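Long-range contacts in ketosynthase (Streptomyces sp. MSC090213JE08, PDB 6KXD), which probably condenses fatty acyl-ACP with malonyl-ACP, releasing carbon dioxide, to give 3-oxoacyl-ACP in polyketide chain elongation: residues E102-I107 / M158-A163; V189-C194 / I237-S242; Y81-A86 / T150-E155; L95-L100 / R154-P159; V106-T111 / N174-Y179. All coordinates share one frame; numbering follows the deposited sequence.

Contact 1 of 5, residues E102-I107 / M158-A163; sequences ERQAVI and MPNVEA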
# COMPACT_ATOMS: atom_id res chain seq x y z
N GLU A 102 -8.83 13.63 -19.13
CA GLU A 102 -10.15 13.23 -19.62
C GLU A 102 -10.56 11.87 -19.04
O GLU A 102 -11.74 11.52 -19.08
CB GLU A 102 -10.16 13.12 -21.15
CG GLU A 102 -10.51 14.41 -21.88
CD GLU A 102 -11.67 15.18 -21.29
OE1 GLU A 102 -11.44 15.95 -20.33
OE2 GLU A 102 -12.81 14.99 -21.76
N ARG A 103 -9.59 11.10 -18.54
CA ARG A 103 -9.82 9.71 -18.22
C ARG A 103 -9.93 9.52 -16.70
O ARG A 103 -9.17 10.10 -15.91
CB ARG A 103 -8.73 8.84 -18.84
CG ARG A 103 -9.21 8.07 -20.06
CD ARG A 103 -8.22 8.03 -21.20
NE ARG A 103 -8.20 6.67 -21.69
CZ ARG A 103 -7.13 6.05 -22.16
NH1 ARG A 103 -6.18 6.75 -22.75
NH2 ARG A 103 -7.01 4.75 -22.01
N GLN A 104 -10.93 8.73 -16.31
CA GLN A 104 -10.95 8.19 -14.97
C GLN A 104 -9.85 7.12 -14.94
O GLN A 104 -9.75 6.30 -15.83
CB GLN A 104 -12.31 7.59 -14.60
CG GLN A 104 -12.34 7.19 -13.13
CD GLN A 104 -13.60 6.48 -12.68
OE1 GLN A 104 -14.67 6.66 -13.27
NE2 GLN A 104 -13.48 5.68 -11.63
N ALA A 105 -9.02 7.15 -13.91
CA ALA A 105 -7.84 6.31 -13.94
C ALA A 105 -7.52 5.88 -12.53
O ALA A 105 -7.95 6.52 -11.54
CB ALA A 105 -6.68 7.07 -14.54
N VAL A 106 -6.77 4.79 -12.46
CA VAL A 106 -6.21 4.38 -11.24
C VAL A 106 -4.71 4.66 -11.34
O VAL A 106 -4.10 4.34 -12.34
CB VAL A 106 -6.55 2.91 -10.93
CG1 VAL A 106 -5.64 2.32 -9.86
CG2 VAL A 106 -8.00 2.76 -10.53
N ILE A 107 -4.14 5.22 -10.27
CA ILE A 107 -2.71 5.39 -10.12
C ILE A 107 -2.33 4.68 -8.83
O ILE A 107 -2.77 5.07 -7.79
CB ILE A 107 -2.31 6.87 -10.06
CG1 ILE A 107 -2.69 7.61 -11.33
CG2 ILE A 107 -0.83 7.00 -9.72
CD1 ILE A 107 -2.41 9.09 -11.26
N MET A 158 -4.25 15.01 -13.51
CA MET A 158 -5.29 14.03 -13.54
C MET A 158 -6.06 14.08 -12.23
O MET A 158 -5.65 13.48 -11.24
CB MET A 158 -4.71 12.64 -13.72
CG MET A 158 -3.96 12.47 -15.01
SD MET A 158 -3.04 10.93 -15.10
CE MET A 158 -4.41 9.77 -15.24
N PRO A 159 -7.20 14.79 -12.16
CA PRO A 159 -7.95 14.88 -10.91
C PRO A 159 -8.83 13.65 -10.67
O PRO A 159 -9.13 13.34 -9.51
CB PRO A 159 -8.79 16.15 -11.06
CG PRO A 159 -8.97 16.29 -12.57
CD PRO A 159 -7.71 15.71 -13.19
N ASN A 160 -9.22 12.99 -11.77
CA ASN A 160 -10.21 11.93 -11.75
C ASN A 160 -9.50 10.58 -11.59
O ASN A 160 -9.57 9.72 -12.43
CB ASN A 160 -11.12 11.94 -12.99
CG ASN A 160 -12.35 11.09 -12.76
OD1 ASN A 160 -12.66 10.74 -11.61
ND2 ASN A 160 -13.06 10.74 -13.83
N VAL A 161 -8.78 10.46 -10.47
CA VAL A 161 -7.89 9.39 -10.20
C VAL A 161 -8.21 8.85 -8.82
O VAL A 161 -8.42 9.62 -7.88
CB VAL A 161 -6.47 9.96 -10.28
CG1 VAL A 161 -5.45 9.19 -9.46
CG2 VAL A 161 -6.07 10.07 -11.74
N GLU A 162 -8.17 7.52 -8.72
CA GLU A 162 -7.96 6.82 -7.47
C GLU A 162 -6.45 6.61 -7.30
O GLU A 162 -5.86 5.79 -7.97
CB GLU A 162 -8.69 5.50 -7.52
CG GLU A 162 -8.70 4.72 -6.22
CD GLU A 162 -9.32 3.35 -6.43
OE1 GLU A 162 -9.89 3.13 -7.52
OE2 GLU A 162 -9.22 2.51 -5.53
N ALA A 163 -5.87 7.36 -6.40
CA ALA A 163 -4.41 7.34 -6.11
C ALA A 163 -4.17 6.54 -4.84
O ALA A 163 -4.41 7.02 -3.77
CB ALA A 163 -3.89 8.74 -5.96
O HOH W 1 -8.28 12.68 -14.49
O HOH W 2 -11.46 4.17 -9.31
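The side-chain amides of Gln104 and Asn160 cross obliquely, their planes 36° apart, where two parallel strands begin. Asn160 lays its ND2 against Gln104 CB at 3.3 Å; its CG stands opposite the backbone N (chi1 -164°), which turns the amide over the neighbouring chain. Asn160 is also the centre of an inverse gamma turn, and a water joins its N to Arg103 O just ahead of the strand pairing. From there the backbones bond regularly: Ala105 N reaches Asn160 O at 3.0 Å, Glu162 N reaches Ala105 O, and Ile107 N reaches Glu162 O at 2.9 Å. Ala105, Ile107 and Val161 share one face. Here Ile107 runs its extended chain across Val161, Ile107 CD1 lying 3.5 Å from Val161 CG1, while Met158 bends back at chi3 (70°) and sets CE 3.6 Å from Ala105 CB. Ile152 and Ala153 of helix 147-156 lie against Ile107 on this apolar side. On the other face Val106 and Glu162 lie alongside each other and point the same way, Val106 CG2 touching Glu162 OE1 at 3.6 Å. The buried carboxylate is well supplied: OE1 takes a 2.6 Å bond from a water that also meets Gln104 NE2 weakly, and a salt bridge from Arg190 of the partner subunit, while OE2 meets Tyr179 OH. Strands 105-110 and 161-166, joined by a long connection whose last helix, 147-156, packs on their apolar face, form a parallel beta-alpha-beta arrangement of the thiolase fold, the second strand close to the dimer interface.

Contact 2 of 5, residues V189-C194 / I237-S242; sequences VDIALC and ILVLES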
# COMPACT_ATOMS: atom_id res chain seq x y z
N VAL A 189 -12.55 1.67 -15.10
CA VAL A 189 -11.56 2.53 -15.66
C VAL A 189 -10.95 1.79 -16.83
O VAL A 189 -11.00 0.58 -16.86
CB VAL A 189 -10.46 2.91 -14.64
CG1 VAL A 189 -11.04 3.69 -13.47
CG2 VAL A 189 -9.68 1.70 -14.18
N ASP A 190 -10.38 2.55 -17.77
CA ASP A 190 -9.79 2.01 -18.96
C ASP A 190 -8.28 2.18 -18.89
O ASP A 190 -7.55 1.74 -19.78
CB ASP A 190 -10.39 2.67 -20.20
CG ASP A 190 -11.70 2.03 -20.62
OD1 ASP A 190 -12.54 1.80 -19.74
OD2 ASP A 190 -11.86 1.75 -21.83
N ILE A 191 -7.80 2.83 -17.84
CA ILE A 191 -6.39 3.12 -17.74
C ILE A 191 -5.95 3.10 -16.27
O ILE A 191 -6.67 3.53 -15.38
CB ILE A 191 -6.04 4.47 -18.39
CG1 ILE A 191 -4.53 4.66 -18.49
CG2 ILE A 191 -6.68 5.61 -17.65
CD1 ILE A 191 -4.14 5.77 -19.41
N ALA A 192 -4.74 2.59 -16.08
CA ALA A 192 -4.12 2.49 -14.76
C ALA A 192 -2.60 2.72 -14.92
O ALA A 192 -1.97 2.14 -15.81
CB ALA A 192 -4.41 1.12 -14.22
N LEU A 193 -2.06 3.63 -14.13
CA LEU A 193 -0.64 3.83 -13.98
C LEU A 193 -0.22 3.11 -12.71
O LEU A 193 -0.57 3.53 -11.61
CB LEU A 193 -0.30 5.32 -13.89
CG LEU A 193 -0.95 6.20 -14.95
CD1 LEU A 193 -0.48 7.65 -14.84
CD2 LEU A 193 -0.67 5.63 -16.32
N CYS A 194 0.53 2.03 -12.88
CA CYS A 194 0.82 1.15 -11.82
C CYS A 194 2.32 0.92 -11.72
O CYS A 194 2.99 0.77 -12.70
CB CYS A 194 0.20 -0.20 -12.08
SG CYS A 194 -1.58 -0.03 -12.37
N ILE A 237 7.01 2.44 -13.55
CA ILE A 237 5.61 2.72 -13.78
C ILE A 237 5.22 2.09 -15.09
O ILE A 237 5.89 2.30 -16.13
CB ILE A 237 5.30 4.22 -13.72
CG1 ILE A 237 5.69 4.82 -12.37
CG2 ILE A 237 3.84 4.46 -14.02
CD1 ILE A 237 4.79 4.36 -11.21
N LEU A 238 4.10 1.36 -15.04
CA LEU A 238 3.54 0.71 -16.17
C LEU A 238 2.21 1.37 -16.50
O LEU A 238 1.40 1.62 -15.61
CB LEU A 238 3.34 -0.78 -15.88
CG LEU A 238 4.62 -1.58 -15.62
CD1 LEU A 238 5.04 -1.46 -14.16
CD2 LEU A 238 4.42 -3.04 -15.99
N VAL A 239 2.00 1.67 -17.79
CA VAL A 239 0.67 2.05 -18.25
C VAL A 239 -0.08 0.78 -18.64
O VAL A 239 0.34 0.06 -19.59
CB VAL A 239 0.72 3.07 -19.41
CG1 VAL A 239 -0.69 3.49 -19.80
CG2 VAL A 239 1.58 4.27 -19.06
N LEU A 240 -1.18 0.51 -17.93
CA LEU A 240 -2.11 -0.52 -18.23
C LEU A 240 -3.32 0.13 -18.88
O LEU A 240 -3.76 1.19 -18.43
CB LEU A 240 -2.58 -1.24 -16.97
CG LEU A 240 -1.64 -2.32 -16.42
CD1 LEU A 240 -0.37 -1.71 -15.89
CD2 LEU A 240 -2.35 -3.11 -15.33
N GLU A 241 -3.89 -0.55 -19.87
CA GLU A 241 -5.03 -0.03 -20.62
C GLU A 241 -5.91 -1.18 -21.07
O GLU A 241 -5.39 -2.26 -21.34
CB GLU A 241 -4.55 0.69 -21.88
CG GLU A 241 -4.18 2.14 -21.67
CD GLU A 241 -3.91 2.89 -22.97
OE1 GLU A 241 -2.72 3.08 -23.30
OE2 GLU A 241 -4.90 3.28 -23.65
N SER A 242 -7.22 -0.94 -21.13
CA SER A 242 -8.09 -1.97 -21.71
C SER A 242 -7.61 -2.20 -23.14
O SER A 242 -7.16 -1.25 -23.78
CB SER A 242 -9.54 -1.58 -21.67
OG SER A 242 -9.79 -0.52 -22.56
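Asp190 opens the pairing with Ser242 through backbone and side chain. Its O accepts Ser242 N at 3.0 Å, and Ser242 OG donates to Asp190 OD2 at 3.2 Å from well above the carboxylate plane. With chi1 at 69°, the Ser242 hydroxyl sits between its own N and carbonyl carbon and also takes Ser245 N, as the N-cap of the next helix. Ile191 sends CG1 alongside Glu241 CG, and Ile191 CD1 lies 4.2 Å from Val239 CG1, the two side chains crossing at a slant; the Glu241 carboxylate finds its charge partners in Arg249 and Arg103. Ala192 faces Leu240 in a hydrogen-bonded pair, its N and O both engaged, and Ala192 CB is 4.1 Å from Leu240 CB. Leu193 follows in a non-hydrogen-bonded pair with Val239, the two side chains side by side and Leu193 CD2 3.8 Å from Val239 CG2. Cys194 ends the run: its O takes Leu238 N in a short, nearly straight bond of 2.7 Å (168°), while SG rests 4.1 Å from Leu240 CD1. Helix 77-93 lies over the face of Ile237 and Val239, and Ile184 of helix 172-185 over that of Ala192 and Leu240. Strands 105-110 and 10-19 border the antiparallel pair within the sheet.

Contact 3 of 5, residues Y81-A86 / T150-E155; sequences YAVAAA and TVIARE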
# COMPACT_ATOMS: atom_id res chain seq x y z
N TYR A 81 11.12 9.87 -8.02
CA TYR A 81 11.28 8.81 -8.94
C TYR A 81 9.94 8.35 -9.52
O TYR A 81 9.85 8.02 -10.74
CB TYR A 81 11.93 7.61 -8.27
CG TYR A 81 13.36 7.78 -7.83
CD1 TYR A 81 14.19 8.75 -8.37
CD2 TYR A 81 13.92 6.89 -6.92
CE1 TYR A 81 15.50 8.87 -7.95
CE2 TYR A 81 15.24 7.00 -6.52
CZ TYR A 81 16.04 7.98 -7.06
OH TYR A 81 17.34 8.15 -6.69
N ALA A 82 8.91 8.33 -8.67
CA ALA A 82 7.63 7.83 -9.08
C ALA A 82 7.08 8.70 -10.21
O ALA A 82 6.63 8.21 -11.27
CB ALA A 82 6.70 7.85 -7.91
N VAL A 83 7.18 10.00 -9.97
CA VAL A 83 6.63 11.02 -10.89
C VAL A 83 7.42 10.96 -12.20
O VAL A 83 6.81 10.94 -13.29
CB VAL A 83 6.66 12.42 -10.25
CG1 VAL A 83 6.23 13.50 -11.24
CG2 VAL A 83 5.77 12.54 -9.02
N ALA A 84 8.76 10.91 -12.12
CA ALA A 84 9.58 10.81 -13.32
C ALA A 84 9.22 9.56 -14.14
O ALA A 84 9.01 9.65 -15.33
CB ALA A 84 11.05 10.89 -12.95
N ALA A 85 9.15 8.36 -13.51
CA ALA A 85 8.81 7.19 -14.21
C ALA A 85 7.40 7.28 -14.79
O ALA A 85 7.14 6.72 -15.87
CB ALA A 85 8.95 5.98 -13.30
N ALA A 86 6.47 7.91 -14.06
CA ALA A 86 5.13 8.05 -14.54
C ALA A 86 5.13 8.89 -15.83
O ALA A 86 4.49 8.50 -16.79
CB ALA A 86 4.27 8.69 -13.50
N THR A 150 -0.49 10.35 -5.23
CA THR A 150 -1.20 11.62 -5.47
C THR A 150 -0.31 12.59 -6.26
O THR A 150 -0.82 13.34 -7.10
CB THR A 150 -1.71 12.28 -4.19
OG1 THR A 150 -0.65 12.62 -3.30
CG2 THR A 150 -2.76 11.42 -3.52
N VAL A 151 1.01 12.60 -6.03
CA VAL A 151 1.85 13.56 -6.76
C VAL A 151 1.87 13.26 -8.26
O VAL A 151 2.10 14.17 -9.03
CB VAL A 151 3.29 13.66 -6.25
CG1 VAL A 151 3.36 14.36 -4.92
CG2 VAL A 151 3.95 12.29 -6.24
N ILE A 152 1.76 11.98 -8.65
CA ILE A 152 1.68 11.62 -10.03
C ILE A 152 0.45 12.28 -10.63
O ILE A 152 0.52 12.80 -11.74
CB ILE A 152 1.63 10.11 -10.26
CG1 ILE A 152 2.96 9.48 -9.83
CG2 ILE A 152 1.25 9.82 -11.70
CD1 ILE A 152 2.95 8.01 -9.78
N ALA A 153 -0.67 12.20 -9.90
CA ALA A 153 -1.90 12.77 -10.43
C ALA A 153 -1.69 14.28 -10.60
O ALA A 153 -2.15 14.91 -11.59
CB ALA A 153 -3.09 12.47 -9.56
N ARG A 154 -1.03 14.87 -9.61
CA ARG A 154 -0.74 16.30 -9.62
C ARG A 154 0.09 16.66 -10.85
O ARG A 154 -0.22 17.61 -11.58
CB ARG A 154 -0.03 16.72 -8.34
CG ARG A 154 -0.95 16.80 -7.14
CD ARG A 154 -0.24 17.34 -5.93
NE ARG A 154 0.25 18.69 -6.15
CZ ARG A 154 1.20 19.26 -5.40
NH1 ARG A 154 1.65 18.62 -4.34
NH2 ARG A 154 1.66 20.46 -5.70
N GLU A 155 1.18 15.95 -11.04
CA GLU A 155 2.11 16.24 -12.15
C GLU A 155 1.44 16.03 -13.53
O GLU A 155 1.66 16.81 -14.47
CB GLU A 155 3.33 15.35 -12.01
CG GLU A 155 4.31 15.49 -13.14
CD GLU A 155 4.98 16.86 -13.27
OE1 GLU A 155 4.90 17.66 -12.33
OE2 GLU A 155 5.59 17.10 -14.35
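Val83 and Ile152 mark the crossing of helices 77-93 and 147-156, two of the helices layered on one face of the thiolase-fold sheet. Over these short segments the axes approach to 8.9 Å at -46°, and no hydrogen bond joins them. Val83 divides its two methyls between neighbours: CG2 meets Val151 CG2 at 3.3 Å, tighter than ordinary van der Waals contact, and CG1 lies 3.4 Å from the aliphatic CG of Glu155. Both partners cross Val83 at about a right angle. In Glu155 a chi1 of 176° brings CG against Val83 CG1, and the bend at chi2 (65°) then turns the carboxylate away to a salt bridge with Arg87 and to the backbone N atoms of His68, His69 and Val70. Ile152 comes in over the small residues of the facing helix. Its CG2 is 3.7 Å from Ala86 CB, and CD1 reaches toward Ala82, 4.0 Å from Ala82 O, while Ile152 also touches Ile107 and Val109 of the sheet beneath. With an alanine here, the methyls of Ala82 and Ala86 would probably be left without their apolar cover and the fit against Val109 would slacken. Ala82 with Ala86 and Val151 with Glu155 are spaced four residues apart, so the crossing is consistent with ridges-into-grooves packing of i, i+4 ridges.

Contact 4 of 5, residues L95-L100 / R154-P159; sequences LTEDDL and RELRMP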
# COMPACT_ATOMS: atom_id res chain seq x y z
N LEU A 95 0.68 9.02 -24.55
CA LEU A 95 -0.41 9.66 -23.83
C LEU A 95 0.12 11.00 -23.36
O LEU A 95 1.19 11.08 -22.79
CB LEU A 95 -0.82 8.82 -22.61
CG LEU A 95 -1.76 7.64 -22.87
CD1 LEU A 95 -1.93 6.78 -21.63
CD2 LEU A 95 -3.11 8.14 -23.34
N THR A 96 -0.66 12.05 -23.57
CA THR A 96 -0.25 13.33 -23.06
C THR A 96 -1.16 13.67 -21.87
O THR A 96 -2.13 12.96 -21.59
CB THR A 96 -0.27 14.38 -24.18
OG1 THR A 96 0.25 15.57 -23.60
CG2 THR A 96 -1.66 14.58 -24.75
N GLU A 97 -0.83 14.76 -21.17
CA GLU A 97 -1.63 15.22 -20.03
C GLU A 97 -3.07 15.50 -20.49
O GLU A 97 -4.01 15.32 -19.71
CB GLU A 97 -0.98 16.46 -19.41
CG GLU A 97 0.37 16.17 -18.80
CD GLU A 97 1.08 17.43 -18.36
OE1 GLU A 97 0.40 18.46 -18.21
OE2 GLU A 97 2.31 17.38 -18.18
N ASP A 98 -3.23 15.92 -21.76
CA ASP A 98 -4.53 16.22 -22.35
C ASP A 98 -5.39 14.95 -22.40
O ASP A 98 -6.55 14.98 -22.01
CB ASP A 98 -4.39 16.86 -23.73
CG ASP A 98 -3.68 18.20 -23.74
OD1 ASP A 98 -3.75 18.92 -22.72
OD2 ASP A 98 -3.06 18.53 -24.78
N ASP A 99 -4.79 13.83 -22.85
CA ASP A 99 -5.48 12.51 -22.99
C ASP A 99 -5.84 11.95 -21.60
O ASP A 99 -6.78 11.16 -21.45
CB ASP A 99 -4.60 11.49 -23.72
CG ASP A 99 -3.89 12.01 -24.97
OD1 ASP A 99 -4.09 13.20 -25.34
OD2 ASP A 99 -3.11 11.23 -25.55
N LEU A 100 -5.04 12.32 -20.59
CA LEU A 100 -5.12 11.75 -19.26
C LEU A 100 -6.16 12.49 -18.42
O LEU A 100 -6.84 11.86 -17.61
CB LEU A 100 -3.73 11.83 -18.61
CG LEU A 100 -2.66 10.95 -19.25
CD1 LEU A 100 -1.27 11.40 -18.85
CD2 LEU A 100 -2.86 9.49 -18.91
N ARG A 154 -1.03 14.87 -9.61
CA ARG A 154 -0.74 16.30 -9.62
C ARG A 154 0.09 16.66 -10.85
O ARG A 154 -0.22 17.61 -11.58
CB ARG A 154 -0.03 16.72 -8.34
CG ARG A 154 -0.95 16.80 -7.14
CD ARG A 154 -0.24 17.34 -5.93
NE ARG A 154 0.25 18.69 -6.15
CZ ARG A 154 1.20 19.26 -5.40
NH1 ARG A 154 1.65 18.62 -4.34
NH2 ARG A 154 1.66 20.46 -5.70
N GLU A 155 1.18 15.95 -11.04
CA GLU A 155 2.11 16.24 -12.15
C GLU A 155 1.44 16.03 -13.53
O GLU A 155 1.66 16.81 -14.47
CB GLU A 155 3.33 15.35 -12.01
CG GLU A 155 4.31 15.49 -13.14
CD GLU A 155 4.98 16.86 -13.27
OE1 GLU A 155 4.90 17.66 -12.33
OE2 GLU A 155 5.59 17.10 -14.35
N LEU A 156 0.62 14.99 -13.67
CA LEU A 156 0.03 14.69 -14.95
C LEU A 156 -1.33 15.38 -15.13
O LEU A 156 -1.96 15.19 -16.20
CB LEU A 156 -0.05 13.18 -15.13
CG LEU A 156 1.31 12.49 -15.10
CD1 LEU A 156 1.16 11.00 -15.25
CD2 LEU A 156 2.22 13.07 -16.16
N ARG A 157 -1.75 16.16 -14.13
CA ARG A 157 -2.97 16.95 -14.16
C ARG A 157 -4.19 16.05 -14.33
O ARG A 157 -5.06 16.31 -15.16
CB ARG A 157 -2.85 17.99 -15.28
CG ARG A 157 -1.69 18.95 -15.08
CD ARG A 157 -1.91 19.85 -13.89
NE ARG A 157 -3.12 20.65 -14.04
CZ ARG A 157 -3.73 21.30 -13.06
NH1 ARG A 157 -3.22 21.29 -11.84
NH2 ARG A 157 -4.86 21.93 -13.32
N MET A 158 -4.25 15.01 -13.51
CA MET A 158 -5.29 14.03 -13.54
C MET A 158 -6.06 14.08 -12.23
O MET A 158 -5.65 13.48 -11.24
CB MET A 158 -4.71 12.64 -13.72
CG MET A 158 -3.96 12.47 -15.01
SD MET A 158 -3.04 10.93 -15.10
CE MET A 158 -4.41 9.77 -15.24
N PRO A 159 -7.20 14.79 -12.16
CA PRO A 159 -7.95 14.88 -10.91
C PRO A 159 -8.83 13.65 -10.67
O PRO A 159 -9.13 13.34 -9.51
CB PRO A 159 -8.79 16.15 -11.06
CG PRO A 159 -8.97 16.29 -12.57
CD PRO A 159 -7.71 15.71 -13.19
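Leu100 packs on Met158 and Leu156, the apolar half of this contact. Leu100 CB lies 3.7 Å from both CG and SD of Met158, and Leu100 CD2 comes 4.0 Å from Met158 CE, so the thioether passes across the leucine, touching CB and CD2. Leu100 CD1 also reaches Leu156 CB at 4.3 Å. Contacts between carbon and backbone come next: the methylene stem of Glu97 runs past the carbonyl of Leu156, Glu97 CB and CG each 3.6 Å from Leu156 O. Arg157 follows with positive phi (61°) in a Schellman motif. The charged groups meet less directly. The carboxylate of Glu97 and the guanidinium of Arg157 have planes 61° apart, and their charged atoms do not touch; Glu97 OE1 instead rests 3.8 Å from Arg157 CG. Bends at chi2 and chi3 fold the Arg157 chain away from Glu97, and its guanidinium makes a salt bridge with Asp262 of the partner subunit. Glu97 OE2 and Glu155 OE2 stand 5.1 Å apart, and each is bound by Arg87, which would be expected to ease the repulsion between the two carboxylates. Helix 97-101 is thus set against the C-terminal end of helix 147-156. Val90 of helix 77-93 touches both Leu100 and Leu156, while Ile191 and Leu193 of strand 191-198 lie against Leu100 and Leu156 respectively.

Contact 5 of 5, residues V106-T111 / N174-Y179; sequences VITVGT and NYSVGY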
# COMPACT_ATOMS: atom_id res chain seq x y z
N VAL A 106 -6.77 4.79 -12.46
CA VAL A 106 -6.21 4.38 -11.24
C VAL A 106 -4.71 4.66 -11.34
O VAL A 106 -4.10 4.34 -12.34
CB VAL A 106 -6.55 2.91 -10.93
CG1 VAL A 106 -5.64 2.32 -9.86
CG2 VAL A 106 -8.00 2.76 -10.53
N ILE A 107 -4.14 5.22 -10.27
CA ILE A 107 -2.71 5.39 -10.12
C ILE A 107 -2.33 4.68 -8.83
O ILE A 107 -2.77 5.07 -7.79
CB ILE A 107 -2.31 6.87 -10.06
CG1 ILE A 107 -2.69 7.61 -11.33
CG2 ILE A 107 -0.83 7.00 -9.72
CD1 ILE A 107 -2.41 9.09 -11.26
N THR A 108 -1.56 3.63 -8.95
CA THR A 108 -1.25 2.80 -7.80
C THR A 108 0.24 2.51 -7.85
O THR A 108 0.73 1.96 -8.84
CB THR A 108 -2.21 1.61 -7.74
OG1 THR A 108 -1.84 0.77 -6.66
CG2 THR A 108 -2.23 0.84 -9.03
N VAL A 109 0.91 3.06 -6.83
CA VAL A 109 2.32 3.03 -6.66
C VAL A 109 2.60 2.22 -5.41
O VAL A 109 2.13 2.53 -4.34
CB VAL A 109 2.94 4.43 -6.52
CG1 VAL A 109 4.43 4.31 -6.33
CG2 VAL A 109 2.63 5.30 -7.73
N GLY A 110 3.44 1.22 -5.57
CA GLY A 110 3.90 0.42 -4.47
C GLY A 110 5.09 1.06 -3.81
O GLY A 110 5.87 1.72 -4.46
N THR A 111 5.28 0.82 -2.51
CA THR A 111 6.47 1.26 -1.84
C THR A 111 6.75 0.41 -0.60
O THR A 111 5.82 -0.12 0.01
CB THR A 111 6.40 2.73 -1.42
OG1 THR A 111 7.76 3.12 -1.23
CG2 THR A 111 5.66 2.99 -0.14
N ASN A 174 3.90 -5.56 -8.01
CA ASN A 174 3.04 -6.57 -8.53
C ASN A 174 1.61 -6.39 -8.00
O ASN A 174 0.65 -6.57 -8.74
CB ASN A 174 3.53 -7.97 -8.15
CG ASN A 174 4.45 -8.58 -9.19
OD1 ASN A 174 4.69 -7.96 -10.23
ND2 ASN A 174 5.03 -9.73 -8.85
N TYR A 175 1.49 -6.06 -6.71
CA TYR A 175 0.15 -5.75 -6.17
C TYR A 175 -0.50 -4.64 -6.97
O TYR A 175 -1.71 -4.67 -7.27
CB TYR A 175 0.18 -5.27 -4.74
CG TYR A 175 0.20 -6.35 -3.70
CD1 TYR A 175 1.31 -7.16 -3.51
CD2 TYR A 175 -0.89 -6.53 -2.88
CE1 TYR A 175 1.32 -8.12 -2.52
CE2 TYR A 175 -0.89 -7.47 -1.87
CZ TYR A 175 0.22 -8.27 -1.69
OH TYR A 175 0.18 -9.20 -0.69
N SER A 176 0.32 -3.63 -7.27
CA SER A 176 -0.18 -2.41 -7.92
C SER A 176 -0.62 -2.71 -9.35
O SER A 176 -1.66 -2.24 -9.78
CB SER A 176 0.88 -1.32 -7.84
OG SER A 176 1.10 -0.88 -6.51
N VAL A 177 0.20 -3.47 -10.11
CA VAL A 177 -0.12 -3.86 -11.45
C VAL A 177 -1.40 -4.70 -11.43
O VAL A 177 -2.31 -4.50 -12.24
CB VAL A 177 1.05 -4.62 -12.12
CG1 VAL A 177 0.63 -5.23 -13.44
CG2 VAL A 177 2.28 -3.75 -12.33
N GLY A 178 -1.47 -5.64 -10.49
CA GLY A 178 -2.63 -6.49 -10.32
C GLY A 178 -3.88 -5.68 -10.03
O GLY A 178 -4.95 -5.93 -10.60
N TYR A 179 -3.74 -4.64 -9.20
CA TYR A 179 -4.86 -3.79 -8.90
C TYR A 179 -5.30 -3.02 -10.14
O TYR A 179 -6.50 -2.86 -10.41
CB TYR A 179 -4.55 -2.81 -7.77
CG TYR A 179 -5.78 -2.05 -7.34
CD1 TYR A 179 -6.95 -2.73 -7.04
CD2 TYR A 179 -5.81 -0.67 -7.30
CE1 TYR A 179 -8.10 -2.06 -6.65
CE2 TYR A 179 -6.94 0.01 -6.89
CZ TYR A 179 -8.09 -0.69 -6.56
OH TYR A 179 -9.23 -0.05 -6.15
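Thr108 and Ser176 form the tight part of the contact, where strand 106-110 and helix 174-179 run nearly antiparallel (165°) with axes 7.2 Å apart. Thr108 presses CG2 onto Ser176 O at 3.2 Å, and Ser176 CB lies 3.4 Å from Thr108 O. The hydroxyls face each other: a chi1 of 176° swings Thr108 OG1 to the far side from its own N, 3.4 Å from Ser176 OG, at best a weak and unsettled bond, since Thr164 O competes for the same proton. Ser176 OG is 3.3 Å from Gly110 N too, though at an angle too poor for a hydrogen bond; the glycine, having no side chain, lets the serine sit close. The other end, though also buried, is looser. Val106 CG1 approaches the Tyr179 ring obliquely, 3.9 Å from Tyr179 CD2, and Thr108 CG2 lies 4.3 Å from Tyr179 CD2 at the ring edge. Tyr179 spends its hydroxyl on Glu162 OE2, and its ring meets Tyr187 of the partner subunit. A valine in place of Thr108 would remove the hydroxyl and would probably cost Thr164 O its bond from OG1. Since Ser176 OG bonds to Ala172 O and Thr108 OG1 to Thr164 O, the chemistry implies that backbone carbonyls satisfy these buried hydroxyls, and that close packing more than any bond between them joins helix to strand.

In the fold
From the N terminus, four contacts open before any closes: contact 3 on helix 77-93, contact 4 on helix 97-101, then contacts 1 and 5 on overlapping parts of strand 105-110. They close in the same order. Helix 147-156 ends the loop of contact 3, its C-terminal end that of contact 4, strand 161-166 that of contact 1 and helix 172-185 that of contact 5. Contact 3 therefore crosses 1 and 5, and contact 4 crosses 5. Contact 2 comes later, in series, pairing strands 191-198 and 234-242. Strand 191-198 borders strand 105-110, so contacts 1, 2 and 5 share one sheet; contacts 3 and 4 join helices on one of its faces, contact 5 a helix on the other.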